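Local coordinates for flagellar hook protein FlgE (Caulobacter crescentus CB15, PDB 5AY6) that forms the flagellar hook, thought to work as a universal joint passing motor torque to the filament, and is present here as a middle fragment, at residues 50-55 against 137-142; 57-60 against 65-68; 69-72 against 78-81; 84-87 against 92-95; 143-146 against 151-154. One frame throughout, in Å; residues are numbered along the deposited sequence.

Contact 1 of 5, residues 50-55 against 137-142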
loop_
_atom_site.group_PDB
_atom_site.type_symbol
_atom_site.label_atom_id
_atom_site.label_comp_id
_atom_site.label_asym_id
_atom_site.label_seq_id
_atom_site.Cartn_x
_atom_site.Cartn_y
_atom_site.Cartn_z
ATOM N N VAL A 50 2.833 15.795 12.447
ATOM C CA VAL A 50 2.051 14.572 12.522
ATOM C C VAL A 50 1.932 13.971 11.131
ATOM O O VAL A 50 1.441 14.613 10.204
ATOM C CB VAL A 50 0.654 14.821 13.111
ATOM C CG1 VAL A 50 -0.088 13.496 13.300
ATOM C CG2 VAL A 50 0.764 15.566 14.432
ATOM N N VAL A 51 2.393 12.736 10.985
ATOM C CA VAL A 51 2.382 12.081 9.688
ATOM C C VAL A 51 1.553 10.805 9.739
ATOM O O VAL A 51 1.920 9.849 10.425
ATOM C CB VAL A 51 3.813 11.738 9.212
ATOM C CG1 VAL A 51 3.783 11.138 7.810
ATOM C CG2 VAL A 51 4.708 12.974 9.250
ATOM N N TYR A 52 0.429 10.807 9.028
ATOM C CA TYR A 52 -0.357 9.601 8.820
ATOM C C TYR A 52 0.162 8.875 7.591
ATOM O O TYR A 52 0.387 9.500 6.558
ATOM C CB TYR A 52 -1.837 9.921 8.622
ATOM C CG TYR A 52 -2.534 10.566 9.795
ATOM C CD1 TYR A 52 -3.012 9.802 10.851
ATOM C CD2 TYR A 52 -2.752 11.936 9.825
ATOM C CE1 TYR A 52 -3.673 10.389 11.918
ATOM C CE2 TYR A 52 -3.412 12.532 10.886
ATOM C CZ TYR A 52 -3.868 11.755 11.929
ATOM O OH TYR A 52 -4.522 12.347 12.982
ATOM N N SER A 53 0.344 7.563 7.699
ATOM C CA SER A 53 0.771 6.765 6.554
ATOM C C SER A 53 -0.197 5.627 6.259
ATOM O O SER A 53 -0.772 5.030 7.168
ATOM C CB SER A 53 2.174 6.202 6.780
ATOM O OG SER A 53 3.136 7.240 6.759
ATOM N N SER A 54 -0.366 5.332 4.977
ATOM C CA SER A 54 -1.155 4.188 4.552
ATOM C C SER A 54 -0.456 2.880 4.933
ATOM O O SER A 54 0.761 2.756 4.815
ATOM C CB SER A 54 -1.402 4.248 3.043
ATOM O OG SER A 54 -1.777 2.981 2.538
ATOM N N THR A 55 -1.235 1.914 5.404
ATOM C CA THR A 55 -0.709 0.605 5.773
ATOM C C THR A 55 -0.404 -0.261 4.565
ATOM O O THR A 55 0.278 -1.278 4.684
ATOM C CB THR A 55 -1.700 -0.164 6.647
ATOM O OG1 THR A 55 -2.935 -0.299 5.931
ATOM C CG2 THR A 55 -1.946 0.567 7.957
ATOM N N ALA A 137 -10.999 12.964 11.057
ATOM C CA ALA A 137 -11.114 14.067 10.110
ATOM C C ALA A 137 -9.778 14.449 9.473
ATOM O O ALA A 137 -9.701 14.674 8.268
ATOM C CB ALA A 137 -11.724 15.279 10.788
ATOM N N GLU A 138 -8.726 14.522 10.277
ATOM C CA GLU A 138 -7.458 15.027 9.762
ATOM C C GLU A 138 -6.750 14.009 8.873
ATOM O O GLU A 138 -6.097 14.386 7.898
ATOM C CB GLU A 138 -6.561 15.470 10.919
ATOM C CG GLU A 138 -7.166 16.644 11.683
ATOM C CD GLU A 138 -6.161 17.418 12.512
ATOM O OE1 GLU A 138 -4.981 17.015 12.566
ATOM O OE2 GLU A 138 -6.556 18.440 13.110
ATOM N N VAL A 139 -6.893 12.724 9.183
ATOM C CA VAL A 139 -6.308 11.697 8.333
ATOM C C VAL A 139 -7.151 11.509 7.069
ATOM O O VAL A 139 -6.609 11.272 5.989
ATOM C CB VAL A 139 -6.141 10.344 9.074
ATOM C CG1 VAL A 139 -7.479 9.805 9.578
ATOM C CG2 VAL A 139 -5.459 9.325 8.171
ATOM N N VAL A 140 -8.471 11.636 7.201
ATOM C CA VAL A 140 -9.370 11.519 6.055
ATOM C C VAL A 140 -9.072 12.621 5.044
ATOM O O VAL A 140 -9.177 12.413 3.835
ATOM C CB VAL A 140 -10.861 11.567 6.496
ATOM C CG1 VAL A 140 -11.773 11.968 5.346
ATOM C CG2 VAL A 140 -11.286 10.216 7.066
ATOM N N ALA A 141 -8.657 13.783 5.540
ATOM C CA ALA A 141 -8.320 14.907 4.668
ATOM C C ALA A 141 -7.119 14.595 3.776
ATOM O O ALA A 141 -6.965 15.177 2.706
ATOM C CB ALA A 141 -8.050 16.157 5.494
ATOM N N GLY A 142 -6.275 13.671 4.221
ATOM C CA GLY A 142 -5.085 13.301 3.475
ATOM C C GLY A 142 -5.340 12.426 2.262
ATOM O O GLY A 142 -4.454 12.273 1.417
HETATM O O HOH W 1 -7.266 12.381 12.184
HETATM O O HOH W 2 -3.663 14.918 13.096
#
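V139 of the short helix 137-140 sits squarely over one face of the Y52 ring. Its CB lies 3.5 Å from the ring centroid and 7° off the normal, a CH-pi contact with the C-H bond of a branched carbon set above the middle of the pi system. The two side chains cross at about a right angle. With CG2 anti to its backbone N, V139 brings that methyl to the root of the ring, 3.6 Å from Y52 CG, so that both the branch point and one branch rest on the aromatic surface. A valine suits this place because it is broad close to the backbone and can cover a ring without the helix having to stand off.

At the far end of the ring the chemistry turns polar. E138 touches the tyrosine lightly, its CB 4.3 Å from Y52 OH, and the hydroxyl reaches the helix through two waters. One water donates to Y52 OH at 2.9 Å and accepts from V139 N at 3.0 Å. The other accepts from Y52 OH at 2.7 Å and donates to E138 OE1, so the phenol both gives and takes a proton. The other carboxylate oxygen of E138 is in a salt bridge with K35. Tyrosine thus serves as an apolar plate with a single polar tip that water can tie to the helix.

Y52 belongs to strand 45-53, between strands 24-39 and 64-73, where its side chain also meets V27 and V69. The helix lies across this face of the five-stranded antiparallel sheet, V139 reaching on to Y67 and Y85.

Contact 2 of 5, residues 57-60 against 65-68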
loop_
_atom_site.group_PDB
_atom_site.type_symbol
_atom_site.label_atom_id
_atom_site.label_comp_id
_atom_site.label_asym_id
_atom_site.label_seq_id
_atom_site.Cartn_x
_atom_site.Cartn_y
_atom_site.Cartn_z
ATOM N N ILE A 57 -2.561 -1.970 3.238
ATOM C CA ILE A 57 -3.474 -3.084 3.441
ATOM C C ILE A 57 -4.903 -2.554 3.427
ATOM O O ILE A 57 -5.210 -1.562 4.091
ATOM C CB ILE A 57 -3.191 -3.810 4.767
ATOM C CG1 ILE A 57 -1.768 -4.375 4.775
ATOM C CG2 ILE A 57 -4.204 -4.927 4.998
ATOM C CD1 ILE A 57 -1.368 -4.966 6.105
ATOM N N ALA A 58 -5.766 -3.213 2.664
ATOM C CA ALA A 58 -7.128 -2.732 2.433
ATOM C C ALA A 58 -7.904 -2.465 3.717
ATOM O O ALA A 58 -8.006 -3.330 4.588
ATOM C CB ALA A 58 -7.887 -3.728 1.569
ATOM N N ASN A 59 -8.430 -1.248 3.826
ATOM C CA ASN A 59 -9.385 -0.892 4.867
ATOM C C ASN A 59 -10.804 -1.169 4.364
ATOM O O ASN A 59 -11.067 -1.076 3.167
ATOM C CB ASN A 59 -9.236 0.584 5.265
ATOM C CG ASN A 59 -8.086 0.827 6.229
ATOM O OD1 ASN A 59 -7.817 0.017 7.120
ATOM N ND2 ASN A 59 -7.409 1.959 6.064
ATOM N N PRO A 60 -11.732 -1.500 5.272
ATOM C CA PRO A 60 -11.516 -1.599 6.715
ATOM C C PRO A 60 -10.907 -2.932 7.115
ATOM O O PRO A 60 -10.973 -3.900 6.357
ATOM C CB PRO A 60 -12.924 -1.446 7.287
ATOM C CG PRO A 60 -13.802 -2.037 6.236
ATOM C CD PRO A 60 -13.146 -1.722 4.912
ATOM N N ASN A 65 -10.928 1.403 10.022
ATOM C CA ASN A 65 -9.930 1.981 9.131
ATOM C C ASN A 65 -8.616 2.190 9.878
ATOM O O ASN A 65 -8.551 2.988 10.814
ATOM C CB ASN A 65 -10.433 3.306 8.556
ATOM C CG ASN A 65 -11.685 3.132 7.720
ATOM O OD1 ASN A 65 -11.839 2.128 7.025
ATOM N ND2 ASN A 65 -12.590 4.104 7.786
ATOM N N GLU A 66 -7.574 1.466 9.477
ATOM C CA GLU A 66 -6.287 1.565 10.164
ATOM C C GLU A 66 -5.278 2.419 9.408
ATOM O O GLU A 66 -5.202 2.373 8.176
ATOM C CB GLU A 66 -5.702 0.173 10.404
ATOM C CG GLU A 66 -6.585 -0.705 11.273
ATOM C CD GLU A 66 -5.933 -2.027 11.620
ATOM O OE1 GLU A 66 -4.863 -2.330 11.054
ATOM O OE2 GLU A 66 -6.493 -2.764 12.462
ATOM N N TYR A 67 -4.501 3.193 10.161
ATOM C CA TYR A 67 -3.470 4.048 9.587
ATOM C C TYR A 67 -2.213 4.012 10.458
ATOM O O TYR A 67 -2.297 3.807 11.669
ATOM C CB TYR A 67 -3.972 5.493 9.455
ATOM C CG TYR A 67 -5.295 5.645 8.730
ATOM C CD1 TYR A 67 -5.354 5.639 7.339
ATOM C CD2 TYR A 67 -6.482 5.819 9.435
ATOM C CE1 TYR A 67 -6.562 5.785 6.670
ATOM C CE2 TYR A 67 -7.698 5.969 8.770
ATOM C CZ TYR A 67 -7.730 5.951 7.390
ATOM O OH TYR A 67 -8.931 6.099 6.723
ATOM N N LEU A 68 -1.050 4.210 9.846
ATOM C CA LEU A 68 0.182 4.355 10.616
ATOM C C LEU A 68 0.352 5.818 11.001
ATOM O O LEU A 68 -0.050 6.706 10.248
ATOM C CB LEU A 68 1.398 3.876 9.818
ATOM C CG LEU A 68 1.364 2.443 9.288
ATOM C CD1 LEU A 68 2.686 2.092 8.617
ATOM C CD2 LEU A 68 1.056 1.471 10.418
#
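The backbones of P60 and N65 come within 4.6 Å at their CA atoms, yet what crosses from the loop 57-60 to strand 65-68 is a side-chain amide, that of N59, lying against the strand's backbone at E66. N59 OD1 accepts from E66 N at 2.8 Å in a nearly straight bond, the donor standing above the carbonyl plane and not on a lone pair. N59 ND2 gives a proton to E66 O at 3.1 Å, and that acceptor lies within 2° of the amide plane. One asparagine therefore serves both the N-H and the C=O of a single residue, much as a neighbouring strand would, and the carboxamide suits the task by carrying a donor and an acceptor side by side. Its CG is anti to the carbonyl carbon (chi1 -80°), which directs the amide at the strand. A leucine here would probably leave E66 N and E66 O without these mates and the loop less firmly tied to the strand. N65 adds a lighter touch, its OD1 3.5 Å from N59 CB and near the ring of P60, which follows a cis peptide bond.

The carboxylate of E66 turns to K82 in a salt bridge, while N59 N is hydrogen-bonded to D146 OD2. Strand 64-73 pairs with strand 76-86 through N65 and Y67, and the loop lies along the opposite edge of that strand, beyond the end of strand 45-53.

Contact 3 of 5, residues 69-72 against 78-81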
loop_
_atom_site.group_PDB
_atom_site.type_symbol
_atom_site.label_atom_id
_atom_site.label_comp_id
_atom_site.label_asym_id
_atom_site.label_seq_id
_atom_site.Cartn_x
_atom_site.Cartn_y
_atom_site.Cartn_z
ATOM N N VAL A 69 0.944 6.066 12.167
ATOM C CA VAL A 69 1.176 7.430 12.633
ATOM C C VAL A 69 2.600 7.629 13.140
ATOM O O VAL A 69 3.101 6.832 13.938
ATOM C CB VAL A 69 0.205 7.817 13.770
ATOM C CG1 VAL A 69 0.519 9.218 14.285
ATOM C CG2 VAL A 69 -1.236 7.731 13.308
ATOM N N ASP A 70 3.246 8.696 12.672
ATOM C CA ASP A 70 4.522 9.139 13.231
ATOM C C ASP A 70 4.366 10.527 13.840
ATOM O O ASP A 70 3.776 11.419 13.224
ATOM C CB ASP A 70 5.621 9.174 12.165
ATOM C CG ASP A 70 6.012 7.793 11.674
ATOM O OD1 ASP A 70 6.240 6.898 12.518
ATOM O OD2 ASP A 70 6.092 7.612 10.443
ATOM N N ILE A 71 4.887 10.708 15.049
ATOM C CA ILE A 71 4.949 12.036 15.656
ATOM C C ILE A 71 6.399 12.506 15.654
ATOM O O ILE A 71 7.279 11.840 16.210
ATOM C CB ILE A 71 4.409 12.051 17.094
ATOM C CG1 ILE A 71 3.075 11.305 17.176
ATOM C CG2 ILE A 71 4.261 13.487 17.581
ATOM C CD1 ILE A 71 1.984 11.926 16.348
ATOM N N LYS A 72 6.648 13.645 15.020
ATOM C CA LYS A 72 8.015 14.111 14.840
ATOM C C LYS A 72 8.257 15.467 15.491
ATOM O O LYS A 72 7.379 16.334 15.509
ATOM C CB LYS A 72 8.359 14.178 13.351
ATOM C CG LYS A 72 8.271 12.837 12.633
ATOM C CD LYS A 72 8.815 12.936 11.216
ATOM C CE LYS A 72 8.746 11.601 10.495
ATOM N NZ LYS A 72 9.389 11.667 9.149
ATOM N N VAL A 78 9.535 10.962 17.736
ATOM C CA VAL A 78 9.512 10.771 19.184
ATOM C C VAL A 78 8.462 9.739 19.596
ATOM O O VAL A 78 8.527 9.186 20.689
ATOM C CB VAL A 78 9.237 12.093 19.934
ATOM C CG1 VAL A 78 10.291 13.127 19.580
ATOM C CG2 VAL A 78 7.851 12.616 19.615
ATOM N N ALA A 79 7.497 9.484 18.714
ATOM C CA ALA A 79 6.428 8.530 18.998
ATOM C C ALA A 79 5.839 7.987 17.703
ATOM O O ALA A 79 5.784 8.689 16.693
ATOM C CB ALA A 79 5.342 9.177 19.845
ATOM N N THR A 80 5.391 6.740 17.735
ATOM C CA THR A 80 4.902 6.095 16.524
ATOM C C THR A 80 3.986 4.921 16.855
ATOM O O THR A 80 4.040 4.369 17.956
ATOM C CB THR A 80 6.078 5.613 15.642
ATOM O OG1 THR A 80 5.588 5.134 14.382
ATOM C CG2 THR A 80 6.859 4.504 16.337
ATOM N N GLY A 81 3.133 4.555 15.902
ATOM C CA GLY A 81 2.274 3.395 16.063
ATOM C C GLY A 81 1.160 3.315 15.037
ATOM O O GLY A 81 1.243 3.908 13.960
#
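Strands 64-73 and 76-86 form a beta hairpin, and its segments 69-72 and 78-81 run antiparallel at 175°, their axes 4.8 Å apart. V69 and G81 make a hydrogen-bonded pair, with V69 N to G81 O at 2.8 Å and G81 N returning to V69 O. I71 N gives a straight bond to A79 O, also 2.8 Å. The carbonyl of I71 then takes two donors, V78 N at 2.9 Å and, weakly, A79 N at 3.4 Å.

Between these pairs, D70 and T80 are non-hydrogen-bonded neighbours whose side chains lie alongside, pointing the same way. T80 OG1, anti to its backbone N (chi1 -173°), stands 2.6 Å from D70 OD1 and 3.0 Å from V69 O, two acceptors within reach of its one proton. Threonine and aspartate suit this partly exposed side, both short and polar, so that hydroxyl and carboxylate can meet beside the ladder. The other face is apolar: I71 CB packs on A79 CB at 4.1 Å, and the small alanine leaves room for the branched CB of I71, whose far end leads away toward V50 and I128; V69 and A79 both meet I97.

The two residues V78 and A79 set against the single I71 are the mark of a classic beta bulge in an antiparallel hairpin.

Contact 4 of 5, residues 84-87 against 92-95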
loop_
_atom_site.group_PDB
_atom_site.type_symbol
_atom_site.label_atom_id
_atom_site.label_comp_id
_atom_site.label_asym_id
_atom_site.label_seq_id
_atom_site.Cartn_x
_atom_site.Cartn_y
_atom_site.Cartn_z
ATOM N N ALA A 84 -6.696 3.033 14.822
ATOM C CA ALA A 84 -7.816 2.391 14.159
ATOM C C ALA A 84 -9.075 3.184 14.456
ATOM O O ALA A 84 -9.414 3.399 15.618
ATOM C CB ALA A 84 -7.963 0.946 14.619
ATOM N N TYR A 85 -9.753 3.635 13.404
ATOM C CA TYR A 85 -11.001 4.366 13.565
ATOM C C TYR A 85 -12.181 3.508 13.123
ATOM O O TYR A 85 -12.078 2.746 12.162
ATOM C CB TYR A 85 -10.980 5.665 12.762
ATOM C CG TYR A 85 -9.880 6.628 13.146
ATOM C CD1 TYR A 85 -8.678 6.640 12.461
ATOM C CD2 TYR A 85 -10.054 7.535 14.182
ATOM C CE1 TYR A 85 -7.675 7.526 12.799
ATOM C CE2 TYR A 85 -9.060 8.422 14.529
ATOM C CZ TYR A 85 -7.871 8.412 13.835
ATOM O OH TYR A 85 -6.873 9.293 14.176
ATOM N N ASP A 86 -13.301 3.637 13.830
ATOM C CA ASP A 86 -14.524 2.926 13.467
ATOM C C ASP A 86 -14.942 3.343 12.061
ATOM O O ASP A 86 -15.024 4.532 11.764
ATOM C CB ASP A 86 -15.635 3.220 14.475
ATOM C CG ASP A 86 -16.847 2.332 14.285
ATOM O OD1 ASP A 86 -17.024 1.389 15.086
ATOM O OD2 ASP A 86 -17.625 2.576 13.340
ATOM N N ALA A 87 -15.187 2.364 11.196
ATOM C CA ALA A 87 -15.453 2.649 9.788
ATOM C C ALA A 87 -16.818 3.297 9.576
ATOM O O ALA A 87 -17.051 3.951 8.559
ATOM C CB ALA A 87 -15.342 1.378 8.966
ATOM N N LEU A 92 -12.168 7.117 17.230
ATOM C CA LEU A 92 -10.972 6.340 17.535
ATOM C C LEU A 92 -11.360 5.101 18.332
ATOM O O LEU A 92 -12.111 5.190 19.305
ATOM C CB LEU A 92 -9.952 7.174 18.314
ATOM C CG LEU A 92 -8.629 6.452 18.587
ATOM C CD1 LEU A 92 -7.860 6.241 17.293
ATOM C CD2 LEU A 92 -7.779 7.201 19.601
ATOM N N VAL A 93 -10.857 3.945 17.914
ATOM C CA VAL A 93 -11.197 2.681 18.561
ATOM C C VAL A 93 -9.993 2.105 19.303
ATOM O O VAL A 93 -10.136 1.522 20.377
ATOM C CB VAL A 93 -11.729 1.654 17.530
ATOM C CG1 VAL A 93 -11.774 0.253 18.115
ATOM C CG2 VAL A 93 -13.110 2.068 17.050
ATOM N N SER A 94 -8.805 2.284 18.736
ATOM C CA SER A 94 -7.587 1.809 19.386
ATOM C C SER A 94 -6.355 2.548 18.877
ATOM O O SER A 94 -6.314 2.999 17.727
ATOM C CB SER A 94 -7.409 0.310 19.177
ATOM O OG SER A 94 -6.925 0.039 17.875
ATOM N N SER A 95 -5.356 2.664 19.750
ATOM C CA SER A 95 -4.080 3.291 19.419
ATOM C C SER A 95 -2.916 2.495 20.001
ATOM O O SER A 95 -2.964 2.076 21.157
ATOM C CB SER A 95 -4.026 4.729 19.942
ATOM O OG SER A 95 -2.706 5.252 19.848
#
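A84 O is gripped by two backbone N-H groups of the facing strand. V93 N donates at 2.8 Å, nearly in line with the carbonyl, and S94 N adds a weak bond at 3.4 Å. In return A84 N gives its proton to S94 O at 2.9 Å. The CB of A84 lies 3.5 Å from S94 OG on the same face of the sheet, where the short alanine side chain lies beside the serine hydroxyl.

Because V93 and S94 both face A84, the ladder holds a classic beta bulge, and the register slips by one before Y85 pairs with L92. The segments belong to the hairpin of strands 76-86 and 92-99, the latter one of the two outermost strands of the five-stranded antiparallel sheet within this chain. The extra residue turns V93 toward strand 84-86, where its CG2 packs 3.8 Å from D86 CB. D86 spends its carboxylate on the turn that follows, OD2 accepting from the backbone of A88 and T89.

On the opposite face of the sheet from A84 and S94, Y85 and L92 cross obliquely. L92 CD1 comes over a face of the Y85 ring, 4.1 Å from the centroid and 27° off the normal, an off-centre CH-pi contact displaced toward CE2, which it approaches to 3.7 Å. The CG of L92 is anti to its backbone N (chi1 -176°), which carries the methyl across to the ring. Leucine and tyrosine suit this buried side: the leucine continues to L123 and V129, and the tyrosine to Y67, while Y85 OH finds I128 O as its hydrogen-bond partner.

Contact 5 of 5, residues 143-146 against 151-154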
loop_
_atom_site.group_PDB
_atom_site.type_symbol
_atom_site.label_atom_id
_atom_site.label_comp_id
_atom_site.label_asym_id
_atom_site.label_seq_id
_atom_site.Cartn_x
_atom_site.Cartn_y
_atom_site.Cartn_z
ATOM N N LYS A 143 -6.545 11.860 2.178
ATOM C CA LYS A 143 -6.934 10.961 1.088
ATOM C C LYS A 143 -5.845 9.929 0.792
ATOM O O LYS A 143 -5.287 9.892 -0.305
ATOM C CB LYS A 143 -7.264 11.763 -0.171
ATOM C CG LYS A 143 -8.396 12.776 0.026
ATOM C CD LYS A 143 -8.760 13.462 -1.286
ATOM C CE LYS A 143 -9.608 14.707 -1.052
ATOM N NZ LYS A 143 -10.821 14.415 -0.239
ATOM N N LEU A 144 -5.540 9.102 1.786
ATOM C CA LEU A 144 -4.414 8.180 1.690
ATOM C C LEU A 144 -4.654 6.995 0.760
ATOM O O LEU A 144 -5.791 6.574 0.532
ATOM C CB LEU A 144 -4.042 7.659 3.076
ATOM C CG LEU A 144 -3.428 8.712 3.999
ATOM C CD1 LEU A 144 -3.137 8.118 5.360
ATOM C CD2 LEU A 144 -2.164 9.255 3.365
ATOM N N TYR A 145 -3.552 6.469 0.234
ATOM C CA TYR A 145 -3.555 5.262 -0.580
ATOM C C TYR A 145 -4.254 4.099 0.103
ATOM O O TYR A 145 -4.068 3.854 1.302
ATOM C CB TYR A 145 -2.118 4.853 -0.918
ATOM C CG TYR A 145 -1.999 3.512 -1.609
ATOM C CD1 TYR A 145 -1.557 2.388 -0.918
ATOM C CD2 TYR A 145 -2.325 3.370 -2.950
ATOM C CE1 TYR A 145 -1.445 1.158 -1.549
ATOM C CE2 TYR A 145 -2.212 2.148 -3.589
ATOM C CZ TYR A 145 -1.777 1.049 -2.887
ATOM O OH TYR A 145 -1.676 -0.165 -3.527
ATOM N N ASP A 146 -5.059 3.387 -0.676
ATOM C CA ASP A 146 -5.676 2.142 -0.237
ATOM C C ASP A 146 -5.727 1.183 -1.413
ATOM O O ASP A 146 -6.286 1.516 -2.454
ATOM C CB ASP A 146 -7.077 2.378 0.307
ATOM C CG ASP A 146 -7.659 1.134 0.941
ATOM O OD1 ASP A 146 -8.058 0.217 0.191
ATOM O OD2 ASP A 146 -7.702 1.072 2.186
ATOM N N SER A 151 -6.619 3.221 -5.101
ATOM C CA SER A 151 -5.412 2.508 -5.505
ATOM C C SER A 151 -4.802 3.035 -6.794
ATOM O O SER A 151 -5.301 3.991 -7.387
ATOM C CB SER A 151 -5.719 1.021 -5.662
ATOM O OG SER A 151 -6.606 0.810 -6.746
ATOM N N MET A 152 -3.708 2.411 -7.217
ATOM C CA MET A 152 -3.079 2.775 -8.477
ATOM C C MET A 152 -3.919 2.264 -9.653
ATOM O O MET A 152 -3.904 2.848 -10.735
ATOM C CB MET A 152 -1.649 2.233 -8.538
ATOM C CG MET A 152 -0.745 2.792 -7.446
ATOM S SD MET A 152 0.936 2.136 -7.492
ATOM C CE MET A 152 0.814 0.848 -6.250
ATOM N N SER A 153 -4.668 1.188 -9.437
ATOM C CA SER A 153 -5.577 0.704 -10.467
ATOM C C SER A 153 -6.753 1.668 -10.625
ATOM O O SER A 153 -7.255 1.871 -11.733
ATOM C CB SER A 153 -6.070 -0.709 -10.143
ATOM O OG SER A 153 -4.990 -1.634 -10.173
ATOM N N ASP A 154 -7.188 2.272 -9.522
ATOM C CA ASP A 154 -8.242 3.291 -9.590
ATOM C C ASP A 154 -7.755 4.472 -10.419
ATOM O O ASP A 154 -8.504 5.053 -11.206
ATOM C CB ASP A 154 -8.644 3.769 -8.191
ATOM C CG ASP A 154 -9.399 2.718 -7.405
ATOM O OD1 ASP A 154 -10.162 1.941 -8.017
ATOM O OD2 ASP A 154 -9.231 2.675 -6.165
#
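Y145 is the first residue of 143-146 to meet the start of helix 152-157. Two residues earlier K143, with positive phi, leaves the helical run; L144 then packs back on Y52 and Y67. Y145 itself has CG anti to its backbone N (chi1 172°), which carries the ring to the helix start. There CE2 lies 3.7 Å from S151 CA, M152 N stands at the ring's edge near its plane, and the side chain of M152 passes at a slant, bending at chi3 so that CE comes 3.8 Å from Y145 OH. A long flexible thioether can bend to bring its methyl to the phenol oxygen. That oxygen bonds to E199, whose OE2 also takes M152 N. A phenylalanine in its place would probably leave E199 OE2 without its hydroxyl partner and open a gap beside M152 CE.

D146 follows, its backbone O 3.3 Å from S151 CB. Its carboxylate looks elsewhere, OD1 accepting from S148 and T149.

Across from them S151 is the N-cap. S151 OG accepts from D154 N at 3.2 Å and, weakly, from S153 N, while S151 N donates to D154 OD2 at 2.9 Å, 31° out of the carboxylate plane. This reciprocal pair is a capping box, and serine and aspartate suit it with short acceptor side chains.

The chemistry is thus divided: van der Waals packing between the segments, polar bonds within the helix start and outward to E199 on strand 195-202. The first turn's N-H groups are met by side chains, and the buried phenol has an acid as partner, whose charge the helix N-terminus would probably help to stabilise.

In the fold
Contacts 1 to 4 gather on one five-stranded antiparallel sheet. Contacts 2 and 3 share strand 64-73, and contacts 3 and 4 share strand 76-86. Contacts 1 and 5 are buried, contacts 3 and 4 partly so, and contact 2 lies at the surface. Contact 1 lays a helix on the sheet through apolar touches and water-mediated bonds, and its Y52 and V139 meet Y67, V69 and Y85 of contacts 2, 3 and 4. Contacts 3 and 4 are backbone ladders, whereas contact 2 relies on a side-chain amide. Contact 5, about 23 Å from contact 3 between centres, leads toward the second five-stranded sheet, yet S54 to Y145 and N59 to D146 bonds join it to contacts 1 and 2.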